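Local coordinates for protein adenosine kinase, putative (Trypanosoma brucei, PDB 3OTX) that probably phosphorylates adenosine to AMP with ATP as donor and magnesium as cofactor, in purine salvage, at residues D139-M151 and T172-C184. The protein carries 1 engineered substitution. Residues are numbered along the deposited sequence; the frame is centred on the assembly and turned at random.
Sequences DLGAANHLSSEHM and TLTVDVNHVLQAC
The backbones of 139-151 and 172-184 come nearest at Asn144 and Val175, whose CA atoms are 5.5 Å apart, and again where Met151, at the end of the short helix 148-151, faces His179 in the first turn of helix 177-189. The imidazole of His179, which buries more surface than any other residue here, sits between them. Its NE2 donates to Leu146 O at 2.8 Å; the carbonyl oxygen lies near the ring plane, whereas the nitrogen sits well above the plane of that carbonyl. Met151 CG lies over one face, 3.8 Å from the ring centroid, and CB of Asp176, the N-cap residue of helix 177-189, covers the opposite face. Ser148 OG comes up at the ring edge, 3.5 Å from CE1, while Leu146 packs its CG and CD2 beside His179 CD2. One turn further on, Gln182 reaches out with an extended chain (chi1 176°, chi2 -178°) and gives an almost straight bond, 177° at the hydrogen, from NE2 to Met151 O. In this ribokinase-like (PfkB) fold the contact ties the connection leaving lid strand 133-141 to helix 177-189 of the large alpha/beta domain, beside the substrate-adenosine end of the AP5A site: Leu140 touches the inhibitor and Val175 packs on the adenosine-binding Asn15. At this end Val175 points CG2 at Leu140 CD1 (3.9 Å) and at Asn144 ND2 (3.6 Å), its CG1 turning to the carbonyls of Ala143 and Asn144. Water 1 donates to Val175 O at 3.0 Å and, weakly, to Asn144 O.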
loop_
_atom_site.group_PDB
_atom_site.type_symbol
_atom_site.label_atom_id
_atom_site.label_comp_id
_atom_site.label_asym_id
_atom_site.label_seq_id
_atom_site.Cartn_x
_atom_site.Cartn_y
_atom_site.Cartn_z
ATOM N N ASP A 139 8.634 2.495 12.093
ATOM C CA ASP A 139 10.072 2.384 12.319
ATOM C C ASP A 139 10.588 1.352 11.349
ATOM O O ASP A 139 10.472 0.138 11.587
ATOM C CB ASP A 139 10.301 1.984 13.773
ATOM C CG ASP A 139 11.757 1.755 14.101
ATOM O OD1 ASP A 139 12.620 2.032 13.249
ATOM O OD2 ASP A 139 12.030 1.305 15.227
ATOM N N LEU A 140 11.070 1.807 10.183
ATOM C CA LEU A 140 11.392 0.873 9.112
ATOM C C LEU A 140 12.444 -0.188 9.453
ATOM O O LEU A 140 12.383 -1.278 8.891
ATOM C CB LEU A 140 11.812 1.584 7.837
ATOM C CG LEU A 140 10.768 2.488 7.159
ATOM C CD1 LEU A 140 11.151 2.849 5.681
ATOM C CD2 LEU A 140 9.381 1.974 7.223
ATOM N N GLY A 141 13.426 0.163 10.284
ATOM C CA GLY A 141 14.477 -0.806 10.629
ATOM C C GLY A 141 15.097 -1.394 9.366
ATOM O O GLY A 141 15.507 -0.655 8.444
ATOM N N ALA A 142 15.117 -2.720 9.315
ATOM C CA ALA A 142 15.688 -3.439 8.192
ATOM C C ALA A 142 15.126 -2.967 6.843
ATOM O O ALA A 142 15.831 -3.012 5.829
ATOM C CB ALA A 142 15.454 -4.918 8.382
ATOM N N ALA A 143 13.857 -2.543 6.800
ATOM C CA ALA A 143 13.246 -2.205 5.513
ATOM C C ALA A 143 13.985 -1.051 4.834
ATOM O O ALA A 143 14.030 -0.963 3.614
ATOM C CB ALA A 143 11.744 -1.906 5.662
ATOM N N ASN A 144 14.617 -0.193 5.631
ATOM C CA ASN A 144 15.319 0.955 5.076
ATOM C C ASN A 144 16.667 0.583 4.475
ATOM O O ASN A 144 17.322 1.424 3.872
ATOM C CB ASN A 144 15.546 1.998 6.155
ATOM C CG ASN A 144 15.703 3.386 5.610
ATOM O OD1 ASN A 144 16.574 4.149 6.051
ATOM N ND2 ASN A 144 14.865 3.743 4.673
ATOM N N HIS A 145 17.083 -0.659 4.655
ATOM C CA HIS A 145 18.377 -1.144 4.147
ATOM C C HIS A 145 18.265 -2.001 2.884
ATOM O O HIS A 145 19.255 -2.625 2.463
ATOM C CB HIS A 145 19.086 -1.933 5.254
ATOM C CG HIS A 145 19.447 -1.088 6.436
ATOM N ND1 HIS A 145 20.669 -0.456 6.542
ATOM C CD2 HIS A 145 18.766 -0.775 7.562
ATOM C CE1 HIS A 145 20.716 0.220 7.677
ATOM N NE2 HIS A 145 19.578 0.037 8.319
ATOM N N LEU A 146 17.088 -2.031 2.267
ATOM C CA LEU A 146 16.921 -2.743 0.991
ATOM C C LEU A 146 17.976 -2.215 -0.016
ATOM O O LEU A 146 18.075 -1.013 -0.247
ATOM C CB LEU A 146 15.495 -2.576 0.475
ATOM C CG LEU A 146 15.184 -3.240 -0.873
ATOM C CD1 LEU A 146 15.326 -4.733 -0.806
ATOM C CD2 LEU A 146 13.761 -2.871 -1.287
ATOM N N SER A 147 18.802 -3.133 -0.525
ATOM C CA SER A 147 19.981 -2.744 -1.318
ATOM C C SER A 147 19.837 -2.886 -2.845
ATOM O O SER A 147 19.030 -3.683 -3.358
ATOM C CB SER A 147 21.195 -3.563 -0.842
ATOM O OG SER A 147 21.096 -4.918 -1.263
ATOM N N SER A 148 20.674 -2.128 -3.558
ATOM C CA SER A 148 20.734 -2.270 -4.984
ATOM C C SER A 148 21.246 -3.654 -5.337
ATOM O O SER A 148 20.800 -4.228 -6.324
ATOM C CB SER A 148 21.634 -1.193 -5.587
ATOM O OG SER A 148 21.100 0.086 -5.283
ATOM N N GLU A 149 22.126 -4.209 -4.492
ATOM C CA GLU A 149 22.620 -5.574 -4.736
ATOM C C GLU A 149 21.427 -6.539 -4.755
ATOM O O GLU A 149 21.294 -7.403 -5.658
ATOM C CB GLU A 149 23.639 -6.020 -3.676
ATOM C CG GLU A 149 25.004 -5.317 -3.729
ATOM C CD GLU A 149 24.950 -3.782 -3.603
ATOM O OE1 GLU A 149 24.162 -3.223 -2.792
ATOM O OE2 GLU A 149 25.723 -3.127 -4.335
ATOM N N HIS A 150 20.531 -6.390 -3.787
ATOM C CA HIS A 150 19.376 -7.273 -3.771
ATOM C C HIS A 150 18.487 -7.047 -4.995
ATOM O O HIS A 150 17.960 -7.990 -5.579
ATOM C CB HIS A 150 18.554 -7.073 -2.484
ATOM C CG HIS A 150 17.426 -8.054 -2.352
ATOM N ND1 HIS A 150 17.635 -9.398 -2.133
ATOM C CD2 HIS A 150 16.080 -7.896 -2.489
ATOM C CE1 HIS A 150 16.470 -10.027 -2.110
ATOM N NE2 HIS A 150 15.512 -9.140 -2.330
ATOM N N MET A 151 18.286 -5.787 -5.365
ATOM C CA MET A 151 17.463 -5.475 -6.548
ATOM C C MET A 151 17.984 -6.111 -7.855
ATOM O O MET A 151 17.194 -6.366 -8.757
ATOM C CB MET A 151 17.340 -3.966 -6.748
ATOM C CG MET A 151 16.560 -3.248 -5.630
ATOM S SD MET A 151 14.870 -3.880 -5.371
ATOM C CE MET A 151 14.132 -3.579 -6.968
ATOM N N THR A 172 7.612 3.332 -0.437
ATOM C CA THR A 172 8.932 2.967 -0.972
ATOM C C THR A 172 9.791 4.178 -1.350
ATOM O O THR A 172 10.993 4.059 -1.416
ATOM C CB THR A 172 8.847 2.031 -2.199
ATOM O OG1 THR A 172 8.171 2.699 -3.261
ATOM C CG2 THR A 172 8.095 0.751 -1.837
ATOM N N LEU A 173 9.182 5.345 -1.528
ATOM C CA LEU A 173 9.933 6.508 -2.010
ATOM C C LEU A 173 10.863 7.065 -0.932
ATOM O O LEU A 173 11.751 7.870 -1.224
ATOM C CB LEU A 173 8.949 7.583 -2.483
ATOM C CG LEU A 173 8.156 7.098 -3.704
ATOM C CD1 LEU A 173 6.983 8.035 -4.009
ATOM C CD2 LEU A 173 9.053 6.967 -4.957
ATOM N N THR A 174 10.650 6.634 0.312
ATOM C CA THR A 174 11.538 7.105 1.398
ATOM C C THR A 174 12.825 6.285 1.554
ATOM O O THR A 174 13.712 6.669 2.338
ATOM C CB THR A 174 10.839 7.178 2.770
ATOM O OG1 THR A 174 10.841 5.872 3.390
ATOM C CG2 THR A 174 9.438 7.708 2.653
ATOM N N VAL A 175 12.923 5.182 0.819
ATOM C CA VAL A 175 14.054 4.255 0.927
ATOM C C VAL A 175 15.058 4.612 -0.178
ATOM O O VAL A 175 15.971 5.418 0.060
ATOM C CB VAL A 175 13.598 2.786 0.920
ATOM C CG1 VAL A 175 14.823 1.840 0.981
ATOM C CG2 VAL A 175 12.620 2.533 2.128
ATOM N N ASP A 176 14.847 4.111 -1.390
ATOM C CA ASP A 176 15.700 4.507 -2.516
ATOM C C ASP A 176 14.870 4.569 -3.780
ATOM O O ASP A 176 14.393 3.546 -4.274
ATOM C CB ASP A 176 16.846 3.500 -2.693
ATOM C CG ASP A 176 17.898 3.970 -3.673
ATOM O OD1 ASP A 176 17.646 4.874 -4.495
ATOM O OD2 ASP A 176 19.026 3.416 -3.614
ATOM N N VAL A 177 14.732 5.765 -4.311
ATOM C CA VAL A 177 13.941 5.978 -5.527
ATOM C C VAL A 177 14.439 5.140 -6.696
ATOM O O VAL A 177 13.645 4.694 -7.529
ATOM C CB VAL A 177 13.893 7.481 -5.911
ATOM C CG1 VAL A 177 15.255 7.993 -6.468
ATOM C CG2 VAL A 177 12.746 7.776 -6.918
ATOM N N ASN A 178 15.751 4.916 -6.740
ATOM C CA ASN A 178 16.334 4.088 -7.776
ATOM C C ASN A 178 15.804 2.648 -7.793
ATOM O O ASN A 178 15.726 2.042 -8.877
ATOM C CB ASN A 178 17.846 4.169 -7.707
ATOM C CG ASN A 178 18.352 5.545 -8.093
ATOM O OD1 ASN A 178 17.842 6.182 -9.017
ATOM N ND2 ASN A 178 19.351 6.022 -7.369
ATOM N N HIS A 179 15.419 2.100 -6.633
ATOM C CA HIS A 179 14.825 0.754 -6.634
ATOM C C HIS A 179 13.495 0.781 -7.370
ATOM O O HIS A 179 13.161 -0.130 -8.131
ATOM C CB HIS A 179 14.554 0.270 -5.207
ATOM C CG HIS A 179 15.778 0.156 -4.355
ATOM N ND1 HIS A 179 17.056 0.251 -4.860
ATOM C CD2 HIS A 179 15.909 -0.056 -3.020
ATOM C CE1 HIS A 179 17.924 0.110 -3.871
ATOM N NE2 HIS A 179 17.253 -0.064 -2.740
ATOM N N VAL A 180 12.726 1.837 -7.149
ATOM C CA VAL A 180 11.443 2.021 -7.798
ATOM C C VAL A 180 11.655 2.186 -9.285
ATOM O O VAL A 180 10.935 1.550 -10.071
ATOM C CB VAL A 180 10.703 3.255 -7.246
ATOM C CG1 VAL A 180 9.261 3.252 -7.739
ATOM C CG2 VAL A 180 10.689 3.216 -5.694
ATOM N N LEU A 181 12.629 3.022 -9.674
ATOM C CA LEU A 181 12.881 3.259 -11.111
ATOM C C LEU A 181 13.281 1.981 -11.857
ATOM O O LEU A 181 12.895 1.789 -13.024
ATOM C CB LEU A 181 13.916 4.374 -11.304
ATOM C CG LEU A 181 13.415 5.736 -10.853
ATOM C CD1 LEU A 181 14.587 6.722 -10.831
ATOM C CD2 LEU A 181 12.274 6.320 -11.772
ATOM N N GLN A 182 13.958 1.066 -11.163
ATOM C CA GLN A 182 14.301 -0.224 -11.785
ATOM C C GLN A 182 13.022 -0.947 -12.203
ATOM O O GLN A 182 12.917 -1.442 -13.319
ATOM C CB GLN A 182 15.129 -1.107 -10.860
ATOM C CG GLN A 182 15.409 -2.497 -11.448
ATOM C CD GLN A 182 16.192 -3.376 -10.503
ATOM O OE1 GLN A 182 17.067 -2.893 -9.780
ATOM N NE2 GLN A 182 15.887 -4.672 -10.495
ATOM N N ALA A 183 12.041 -1.005 -11.312
ATOM C CA ALA A 183 10.763 -1.621 -11.682
ATOM C C ALA A 183 9.996 -0.821 -12.733
ATOM O O ALA A 183 9.321 -1.405 -13.592
ATOM C CB ALA A 183 9.885 -1.813 -10.439
ATOM N N CYS A 184 10.070 0.511 -12.680
ATOM C CA CYS A 184 9.429 1.314 -13.717
ATOM C C CYS A 184 9.942 0.972 -15.112
ATOM O O CYS A 184 9.146 0.837 -16.050
ATOM C CB CYS A 184 9.721 2.790 -13.466
ATOM S SG CYS A 184 8.855 3.496 -12.080
HETATM O O HOH W 1 17.133 4.698 2.751
#